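Gram-negative insecticidal protein (Chromobacterium piscinae, PDB 6FBM) is an insecticidal toxin of the MACPF and beta-tripod families that probably acts by forming pores in membranes of its target. Local coordinates at residues G168-E174 against E278-W284; V392-S398 against T461-V467. All coordinates share one frame; numbering follows the deposited sequence.

Contact 1 (G168-E174 against E278-W284)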
ATOM      1  N   GLY A 168     -12.579 -28.480  26.199  1.00 24.96           N
ATOM      2  CA  GLY A 168     -13.937 -27.948  26.241  1.00 24.96           C
ATOM      3  C   GLY A 168     -14.963 -29.067  26.212  1.00 23.74           C
ATOM      4  O   GLY A 168     -14.754 -30.081  25.546  1.00 24.36           O
ATOM      5  N   PRO A 169     -16.072 -28.906  26.935  1.00 23.09           N
ATOM      6  CA  PRO A 169     -17.108 -29.937  26.891  1.00 21.79           C
ATOM      7  C   PRO A 169     -17.926 -29.930  25.593  1.00 20.78           C
ATOM      8  O   PRO A 169     -18.546 -30.952  25.261  1.00 19.55           O
ATOM      9  CB  PRO A 169     -18.002 -29.583  28.074  1.00 22.38           C
ATOM     10  CG  PRO A 169     -17.864 -28.092  28.200  1.00 23.51           C
ATOM     11  CD  PRO A 169     -16.464 -27.750  27.770  1.00 23.69           C
ATOM     12  N   TYR A 170     -17.949 -28.785  24.894  1.00 17.58           N
ATOM     13  CA  TYR A 170     -18.656 -28.664  23.638  1.00 16.09           C
ATOM     14  C   TYR A 170     -17.717 -28.107  22.599  1.00 14.56           C
ATOM     15  O   TYR A 170     -16.763 -27.429  22.941  1.00 15.02           O
ATOM     16  CB  TYR A 170     -19.845 -27.730  23.796  1.00 16.19           C
ATOM     17  CG  TYR A 170     -21.036 -28.367  24.439  1.00 16.66           C
ATOM     18  CD1 TYR A 170     -21.100 -28.570  25.812  1.00 16.75           C
ATOM     19  CD2 TYR A 170     -22.101 -28.774  23.669  1.00 17.77           C
ATOM     20  CE1 TYR A 170     -22.203 -29.164  26.390  1.00 17.72           C
ATOM     21  CE2 TYR A 170     -23.216 -29.377  24.239  1.00 18.48           C
ATOM     22  CZ  TYR A 170     -23.265 -29.563  25.593  1.00 18.07           C
ATOM     23  OH  TYR A 170     -24.376 -30.151  26.120  1.00 18.35           O
ATOM     24  N   TYR A 171     -18.008 -28.384  21.337  1.00 13.16           N
ATOM     25  CA  TYR A 171     -17.248 -27.854  20.230  1.00 11.91           C
ATOM     26  C   TYR A 171     -18.165 -27.171  19.220  1.00 11.53           C
ATOM     27  O   TYR A 171     -19.372 -27.391  19.203  1.00 10.62           O
ATOM     28  CB  TYR A 171     -16.430 -28.967  19.563  1.00 11.19           C
ATOM     29  CG  TYR A 171     -17.263 -30.022  18.879  1.00 10.93           C
ATOM     30  CD1 TYR A 171     -17.646 -29.880  17.554  1.00 11.04           C
ATOM     31  CD2 TYR A 171     -17.695 -31.157  19.565  1.00 10.60           C
ATOM     32  CE1 TYR A 171     -18.426 -30.848  16.915  1.00 11.09           C
ATOM     33  CE2 TYR A 171     -18.480 -32.113  18.949  1.00 10.45           C
ATOM     34  CZ  TYR A 171     -18.830 -31.972  17.623  1.00 10.68           C
ATOM     35  OH  TYR A 171     -19.607 -32.902  17.005  1.00 10.45           O
ATOM     36  N   ILE A 172     -17.560 -26.357  18.366  1.00 11.69           N
ATOM     37  CA  ILE A 172     -18.291 -25.623  17.356  1.00 11.87           C
ATOM     38  C   ILE A 172     -18.570 -26.543  16.184  1.00 11.45           C
ATOM     39  O   ILE A 172     -17.671 -26.924  15.452  1.00 10.69           O
ATOM     40  CB  ILE A 172     -17.483 -24.410  16.831  1.00 12.12           C
ATOM     41  CG1 ILE A 172     -17.157 -23.410  17.958  1.00 12.31           C
ATOM     42  CG2 ILE A 172     -18.235 -23.715  15.695  1.00 11.85           C
ATOM     43  CD1 ILE A 172     -18.363 -22.713  18.570  1.00 12.93           C
ATOM     44  N   SER A 173     -19.830 -26.884  16.010  1.00 12.42           N
ATOM     45  CA  SER A 173     -20.268 -27.747  14.913  1.00 13.70           C
ATOM     46  C   SER A 173     -20.891 -26.986  13.774  1.00 15.05           C
ATOM     47  O   SER A 173     -20.852 -27.431  12.633  1.00 14.01           O
ATOM     48  CB  SER A 173     -21.267 -28.768  15.431  1.00 13.59           C
ATOM     49  OG  SER A 173     -21.560 -29.701  14.435  1.00 13.61           O
ATOM     50  N   GLU A 174     -21.494 -25.843  14.085  1.00 18.16           N
ATOM     51  CA  GLU A 174     -22.116 -24.995  13.088  1.00 19.59           C
ATOM     52  C   GLU A 174     -22.002 -23.549  13.579  1.00 19.05           C
ATOM     53  O   GLU A 174     -22.204 -23.267  14.754  1.00 18.88           O
ATOM     54  CB  GLU A 174     -23.572 -25.397  12.931  1.00 21.90           C
ATOM     55  CG  GLU A 174     -24.252 -24.862  11.690  1.00 25.33           C
ATOM     56  CD  GLU A 174     -25.698 -25.359  11.642  1.00 28.64           C
ATOM     57  OE1 GLU A 174     -26.499 -24.884  12.466  1.00 36.93           O
ATOM     58  OE2 GLU A 174     -26.038 -26.227  10.801  1.00 31.67           O
ATOM     59  N   GLU A 278     -28.001 -25.911  16.434  1.00 28.28           N
ATOM     60  CA  GLU A 278     -27.031 -27.008  16.246  1.00 29.95           C
ATOM     61  C   GLU A 278     -25.563 -26.626  16.456  1.00 25.83           C
ATOM     62  O   GLU A 278     -24.678 -27.446  16.212  1.00 23.91           O
ATOM     63  CB  GLU A 278     -27.198 -27.628  14.837  1.00 32.53           C
ATOM     64  CG  GLU A 278     -28.563 -28.261  14.544  1.00 36.34           C
ATOM     65  CD  GLU A 278     -28.973 -29.343  15.539  1.00 38.77           C
ATOM     66  OE1 GLU A 278     -28.125 -30.130  15.985  1.00 42.55           O
ATOM     67  OE2 GLU A 278     -30.162 -29.394  15.893  1.00 47.73           O
ATOM     68  N   SER A 279     -25.299 -25.399  16.913  1.00 22.90           N
ATOM     69  CA  SER A 279     -23.933 -24.861  16.897  1.00 20.29           C
ATOM     70  C   SER A 279     -22.991 -25.585  17.831  1.00 18.96           C
ATOM     71  O   SER A 279     -21.947 -26.036  17.403  1.00 17.99           O
ATOM     72  CB  SER A 279     -23.930 -23.376  17.198  1.00 19.22           C
ATOM     73  OG  SER A 279     -24.473 -22.690  16.105  1.00 18.42           O
ATOM     74  N   LEU A 280     -23.377 -25.709  19.093  1.00 19.01           N
ATOM     75  CA  LEU A 280     -22.543 -26.354  20.089  1.00 18.18           C
ATOM     76  C   LEU A 280     -22.936 -27.820  20.208  1.00 19.49           C
ATOM     77  O   LEU A 280     -24.104 -28.125  20.421  1.00 18.90           O
ATOM     78  CB  LEU A 280     -22.701 -25.641  21.418  1.00 17.84           C
ATOM     79  CG  LEU A 280     -22.170 -24.212  21.391  1.00 16.71           C
ATOM     80  CD1 LEU A 280     -22.662 -23.450  22.595  1.00 16.42           C
ATOM     81  CD2 LEU A 280     -20.652 -24.204  21.361  1.00 16.30           C
ATOM     82  N   GLN A 281     -21.970 -28.724  20.031  1.00 20.05           N
ATOM     83  CA  GLN A 281     -22.216 -30.154  20.128  1.00 19.38           C
ATOM     84  C   GLN A 281     -21.278 -30.701  21.173  1.00 20.23           C
ATOM     85  O   GLN A 281     -20.155 -30.242  21.284  1.00 19.87           O
ATOM     86  CB  GLN A 281     -21.983 -30.832  18.784  1.00 19.05           C
ATOM     87  CG  GLN A 281     -22.997 -30.429  17.718  1.00 18.53           C
ATOM     88  CD  GLN A 281     -24.426 -30.802  18.104  1.00 18.38           C
ATOM     89  OE1 GLN A 281     -24.668 -31.883  18.607  1.00 16.40           O
ATOM     90  NE2 GLN A 281     -25.372 -29.888  17.879  1.00 17.83           N
ATOM     91  N   PRO A 282     -21.756 -31.653  21.996  1.00 20.06           N
ATOM     92  CA  PRO A 282     -20.941 -32.157  23.091  1.00 19.23           C
ATOM     93  C   PRO A 282     -19.833 -33.050  22.604  1.00 18.96           C
ATOM     94  O   PRO A 282     -20.034 -33.807  21.652  1.00 19.77           O
ATOM     95  CB  PRO A 282     -21.927 -33.012  23.866  1.00 20.09           C
ATOM     96  CG  PRO A 282     -22.903 -33.504  22.833  1.00 20.55           C
ATOM     97  CD  PRO A 282     -23.056 -32.351  21.904  1.00 20.36           C
ATOM     98  N   ILE A 283     -18.676 -32.977  23.253  1.00 19.41           N
ATOM     99  CA  ILE A 283     -17.573 -33.895  22.934  1.00 19.17           C
ATOM    100  C   ILE A 283     -17.889 -35.318  23.343  1.00 18.70           C
ATOM    101  O   ILE A 283     -17.362 -36.251  22.732  1.00 18.29           O
ATOM    102  CB  ILE A 283     -16.205 -33.497  23.515  1.00 18.84           C
ATOM    103  CG1 ILE A 283     -16.210 -33.460  25.058  1.00 18.91           C
ATOM    104  CG2 ILE A 283     -15.776 -32.154  22.948  1.00 19.60           C
ATOM    105  CD1 ILE A 283     -14.819 -33.449  25.657  1.00 18.06           C
ATOM    106  N   TRP A 284     -18.739 -35.496  24.351  1.00 18.62           N
ATOM    107  CA  TRP A 284     -19.057 -36.869  24.797  1.00 19.46           C
ATOM    108  C   TRP A 284     -19.642 -37.757  23.685  1.00 19.69           C
ATOM    109  O   TRP A 284     -19.229 -38.895  23.546  1.00 19.13           O
ATOM    110  CB  TRP A 284     -19.911 -36.907  26.066  1.00 18.80           C
ATOM    111  CG  TRP A 284     -21.160 -36.103  26.082  1.00 18.47           C
ATOM    112  CD1 TRP A 284     -22.344 -36.396  25.453  1.00 18.07           C
ATOM    113  CD2 TRP A 284     -21.374 -34.898  26.826  1.00 18.07           C
ATOM    114  NE1 TRP A 284     -23.283 -35.433  25.761  1.00 18.68           N
ATOM    115  CE2 TRP A 284     -22.712 -34.503  26.599  1.00 18.57           C
ATOM    116  CE3 TRP A 284     -20.558 -34.109  27.644  1.00 18.72           C
ATOM    117  CZ2 TRP A 284     -23.242 -33.333  27.137  1.00 19.35           C
ATOM    118  CZ3 TRP A 284     -21.079 -32.948  28.191  1.00 19.52           C
ATOM    119  CH2 TRP A 284     -22.405 -32.570  27.947  1.00 19.83           C
TER
HETATM  120  O   HOH W   1     -21.024 -34.279  19.159  1.00 26.35           O
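Tyr-170 and Pro-282 face each other as a non-hydrogen-bonded antiparallel pair, and here the packing is tight. CB of the proline lies over one face of the tyrosine ring, 4.2 Å from its centroid, while the far end of the ring, CE1 to OH, meets Trp-284 CH2 and CZ2; the two rings meet obliquely, their planes 76° apart. Phe-300 packs edge-to-face on both aromatics. On the same face of the sheet Ile-172 CD1 touches Leu-280 CD2 at 3.9 Å. Tyr-171 and Gln-281 form a hydrogen-bonded pair: Tyr-171 N gives to Gln-281 O at 2.8 Å. The return bond runs from Gln-281 N to Tyr-171 O at 3.0 Å. Flanking them are Ile-283 N to Pro-169 O and Ser-173 N to Ser-279 O. This pairing lies within the MACPF domain and sets strand 280-282 beside strand 170-177 of its antiparallel sheet. On the other face, chi1 of 66° stands the Tyr-171 ring over Gln-281, whose CB sits 4.0 Å from the ring centroid; a water links Tyr-171 OH to Pro-282 O. Looser are the side chains of Glu-278 and Glu-174, whose nearest approach is Glu-174 OE1 to Glu-278 CB, 3.7 Å. That OE1 is hydrogen-bonded to Ser-276 OG. The backbone beside them is still held, Ser-279 OG reaching Glu-174 O at 2.7 Å from above the carbonyl plane.

Contact 2 (V392-S398 against T461-V467); sequences VWDDAGS and TGARKDV
Trp-393 swings its ring opposite the backbone N (chi1 170°), and Val-467, with chi1 of 72°, sets CG1 between its own N and carbonyl carbon; together these torsions lay the methyl over one face of the indole. CG1 stands 3.5 Å from the centroid of the five-membered ring, a close CH-pi contact. At the edge of the indole, NE1 gives a hydrogen bond to Lys-465 O at 3.1 Å; the oxygen lies near the ring plane, but the N-H is bent to 137° and comes from above the carbonyl plane. NE1 also has a weak bond to Asp-458 OD2. Both segments belong to the region of Vps62 similarity, where Val-392 and Trp-393 both face Cys-406 of strand 403-410, a classic beta bulge. Segment 392-398 then leaves strand 393-394 through an Asx turn, Asp-394 OD1 accepting from Ala-396 N, into a type II beta turn from Asp-395 to Ser-398, and the loop between strands 450-457 and 468-473 packs against it. CA of Gly-397 lies over a face of the Arg-464 guanidinium. Arg-464 N gives a hydrogen bond to Ala-396 O at 3.2 Å. A water donates to that same oxygen and to Asp-394 O and accepts from Lys-465 N. The exposed Lys-465 reaches back with NZ to OD2 of the buried Asp-394, a long salt bridge at 3.8 Å; Arg-391 makes another weak, long ion pair with Asp-394.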
ATOM      1  N   VAL A 392     -60.584  11.380  50.930  1.00 21.30           N
ATOM      2  CA  VAL A 392     -61.253  10.251  51.497  1.00 21.79           C
ATOM      3  C   VAL A 392     -62.490  10.786  52.239  1.00 21.77           C
ATOM      4  O   VAL A 392     -63.524  10.119  52.272  1.00 20.73           O
ATOM      5  CB  VAL A 392     -60.319   9.479  52.458  1.00 21.47           C
ATOM      6  CG1 VAL A 392     -61.024   8.269  53.061  1.00 22.22           C
ATOM      7  CG2 VAL A 392     -59.115   8.988  51.719  1.00 21.89           C
ATOM      8  N   TRP A 393     -62.355  11.985  52.817  1.00 21.52           N
ATOM      9  CA  TRP A 393     -63.355  12.544  53.717  1.00 21.61           C
ATOM     10  C   TRP A 393     -63.124  14.025  53.920  1.00 21.92           C
ATOM     11  O   TRP A 393     -61.990  14.477  53.923  1.00 19.97           O
ATOM     12  CB  TRP A 393     -63.235  11.858  55.073  1.00 21.06           C
ATOM     13  CG  TRP A 393     -64.024  12.471  56.184  1.00 21.57           C
ATOM     14  CD1 TRP A 393     -65.324  12.208  56.509  1.00 22.22           C
ATOM     15  CD2 TRP A 393     -63.565  13.451  57.131  1.00 22.20           C
ATOM     16  NE1 TRP A 393     -65.707  12.966  57.590  1.00 21.99           N
ATOM     17  CE2 TRP A 393     -64.650  13.737  57.994  1.00 22.12           C
ATOM     18  CE3 TRP A 393     -62.359  14.115  57.329  1.00 21.58           C
ATOM     19  CZ2 TRP A 393     -64.554  14.658  59.034  1.00 21.64           C
ATOM     20  CZ3 TRP A 393     -62.268  15.030  58.362  1.00 21.83           C
ATOM     21  CH2 TRP A 393     -63.356  15.292  59.200  1.00 21.93           C
ATOM     22  N   ASP A 394     -64.219  14.755  54.118  1.00 23.97           N
ATOM     23  CA  ASP A 394     -64.175  16.113  54.659  1.00 24.89           C
ATOM     24  C   ASP A 394     -65.322  16.348  55.646  1.00 25.86           C
ATOM     25  O   ASP A 394     -66.191  15.495  55.782  1.00 25.16           O
ATOM     26  CB  ASP A 394     -64.161  17.158  53.524  1.00 24.24           C
ATOM     27  CG  ASP A 394     -65.270  16.968  52.527  1.00 23.64           C
ATOM     28  OD1 ASP A 394     -66.418  17.287  52.831  1.00 24.10           O
ATOM     29  OD2 ASP A 394     -64.993  16.513  51.417  1.00 26.39           O
ATOM     30  N   ASP A 395     -65.307  17.512  56.322  1.00 28.29           N
ATOM     31  CA  ASP A 395     -66.301  17.872  57.363  1.00 27.48           C
ATOM     32  C   ASP A 395     -67.521  18.643  56.841  1.00 28.79           C
ATOM     33  O   ASP A 395     -68.189  19.331  57.620  1.00 27.53           O
ATOM     34  CB  ASP A 395     -65.636  18.649  58.509  1.00 26.68           C
ATOM     35  CG  ASP A 395     -65.488  20.147  58.220  1.00 28.31           C
ATOM     36  OD1 ASP A 395     -65.083  20.515  57.093  1.00 30.38           O
ATOM     37  OD2 ASP A 395     -65.795  20.967  59.116  1.00 28.44           O
ATOM     38  N   ALA A 396     -67.815  18.543  55.540  1.00 31.05           N
ATOM     39  CA  ALA A 396     -69.000  19.197  54.964  1.00 30.15           C
ATOM     40  C   ALA A 396     -70.232  18.702  55.699  1.00 28.29           C
ATOM     41  O   ALA A 396     -70.420  17.475  55.839  1.00 24.09           O
ATOM     42  CB  ALA A 396     -69.107  18.907  53.471  1.00 30.23           C
ATOM     43  N   GLY A 397     -71.017  19.658  56.225  1.00 29.52           N
ATOM     44  CA  GLY A 397     -72.220  19.346  57.023  1.00 31.53           C
ATOM     45  C   GLY A 397     -72.092  19.534  58.526  1.00 32.70           C
ATOM     46  O   GLY A 397     -73.100  19.670  59.230  1.00 35.04           O
ATOM     47  N   SER A 398     -70.864  19.535  59.037  1.00 33.00           N
ATOM     48  CA  SER A 398     -70.606  19.801  60.451  1.00 32.15           C
ATOM     49  C   SER A 398     -70.953  21.232  60.865  1.00 30.65           C
ATOM     50  O   SER A 398     -71.122  21.508  62.055  1.00 29.57           O
ATOM     51  CB  SER A 398     -69.130  19.576  60.740  1.00 33.73           C
ATOM     52  OG  SER A 398     -68.338  20.541  60.043  1.00 30.27           O
ATOM     53  N   THR A 461     -68.646  15.045  65.018  1.00 26.07           N
ATOM     54  CA  THR A 461     -68.491  16.231  64.146  1.00 28.34           C
ATOM     55  C   THR A 461     -69.811  16.641  63.462  1.00 26.94           C
ATOM     56  O   THR A 461     -70.092  17.829  63.274  1.00 23.86           O
ATOM     57  CB  THR A 461     -67.342  16.012  63.119  1.00 30.67           C
ATOM     58  OG1 THR A 461     -66.852  17.269  62.617  1.00 38.26           O
ATOM     59  CG2 THR A 461     -67.792  15.159  61.971  1.00 30.52           C
ATOM     60  N   GLY A 462     -70.619  15.628  63.113  1.00 28.35           N
ATOM     61  CA  GLY A 462     -71.873  15.821  62.393  1.00 26.74           C
ATOM     62  C   GLY A 462     -71.672  16.124  60.927  1.00 28.12           C
ATOM     63  O   GLY A 462     -72.341  16.988  60.381  1.00 29.44           O
ATOM     64  N   ALA A 463     -70.757  15.412  60.280  1.00 29.60           N
ATOM     65  CA  ALA A 463     -70.477  15.601  58.862  1.00 29.90           C
ATOM     66  C   ALA A 463     -71.198  14.495  58.159  1.00 28.28           C
ATOM     67  O   ALA A 463     -71.260  13.381  58.685  1.00 28.94           O
ATOM     68  CB  ALA A 463     -68.986  15.518  58.583  1.00 30.54           C
ATOM     69  N   ARG A 464     -71.730  14.791  56.968  1.00 29.06           N
ATOM     70  CA  ARG A 464     -72.501  13.810  56.167  1.00 30.81           C
ATOM     71  C   ARG A 464     -71.681  12.562  55.966  1.00 28.62           C
ATOM     72  O   ARG A 464     -72.145  11.438  56.237  1.00 27.33           O
ATOM     73  CB  ARG A 464     -72.887  14.360  54.786  1.00 34.14           C
ATOM     74  CG  ARG A 464     -73.554  15.718  54.832  1.00 40.30           C
ATOM     75  CD  ARG A 464     -74.482  15.993  53.686  1.00 47.02           C
ATOM     76  NE  ARG A 464     -75.181  17.251  53.973  1.00 54.33           N
ATOM     77  CZ  ARG A 464     -74.675  18.478  53.783  1.00 53.45           C
ATOM     78  NH1 ARG A 464     -73.443  18.656  53.284  1.00 49.09           N
ATOM     79  NH2 ARG A 464     -75.415  19.539  54.097  1.00 52.81           N
ATOM     80  N   LYS A 465     -70.442  12.795  55.511  1.00 26.82           N
ATOM     81  CA  LYS A 465     -69.491  11.727  55.248  1.00 26.84           C
ATOM     82  C   LYS A 465     -68.814  11.354  56.543  1.00 25.55           C
ATOM     83  O   LYS A 465     -68.730  12.159  57.477  1.00 24.20           O
ATOM     84  CB  LYS A 465     -68.453  12.136  54.215  1.00 25.82           C
ATOM     85  CG  LYS A 465     -69.020  12.721  52.922  1.00 24.28           C
ATOM     86  CD  LYS A 465     -67.946  13.016  51.933  1.00 25.41           C
ATOM     87  CE  LYS A 465     -68.177  14.335  51.164  1.00 25.57           C
ATOM     88  NZ  LYS A 465     -67.527  14.178  49.826  1.00 24.75           N
ATOM     89  N   ASP A 466     -68.331  10.125  56.583  1.00 26.58           N
ATOM     90  CA  ASP A 466     -67.679   9.574  57.755  1.00 26.49           C
ATOM     91  C   ASP A 466     -66.264   9.117  57.403  1.00 25.61           C
ATOM     92  O   ASP A 466     -65.955   8.834  56.243  1.00 25.77           O
ATOM     93  CB  ASP A 466     -68.487   8.378  58.268  1.00 29.05           C
ATOM     94  CG  ASP A 466     -69.907   8.741  58.691  1.00 28.77           C
ATOM     95  OD1 ASP A 466     -70.201   9.943  58.966  1.00 30.65           O
ATOM     96  OD2 ASP A 466     -70.701   7.777  58.781  1.00 28.72           O
ATOM     97  N   VAL A 467     -65.401   9.070  58.421  1.00 24.60           N
ATOM     98  CA  VAL A 467     -64.046   8.531  58.262  1.00 20.78           C
ATOM     99  C   VAL A 467     -63.525   7.959  59.553  1.00 18.20           C
ATOM    100  O   VAL A 467     -63.838   8.461  60.625  1.00 16.38           O
ATOM    101  CB  VAL A 467     -63.063   9.604  57.736  1.00 20.34           C
ATOM    102  CG1 VAL A 467     -62.733  10.647  58.801  1.00 20.17           C
ATOM    103  CG2 VAL A 467     -61.804   8.964  57.171  1.00 19.57           C
TER
HETATM  104  O   HOH W   2     -68.871  15.416  54.999  1.00  6.85           O

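Contact 1 and contact 2 lie on opposite sides of the chain's centre, their own centres about 30 and 46 Å from it. Those centres are 75 Å apart and the nearest atoms of the two contacts about 57 Å, with no touch between them. They are in series along the sequence, 168-174/278-284 closing before 392-398/461-467 opens. The first lies in the MACPF domain, and the second in the region of Vps62 similarity, which would correspond to the beta-tripod part. Contact 1 is buried and pairs two strands of one sheet, whereas contact 2 is partly buried and joins a beta turn to an irregular loop. No other protein chain of the assembly touches either.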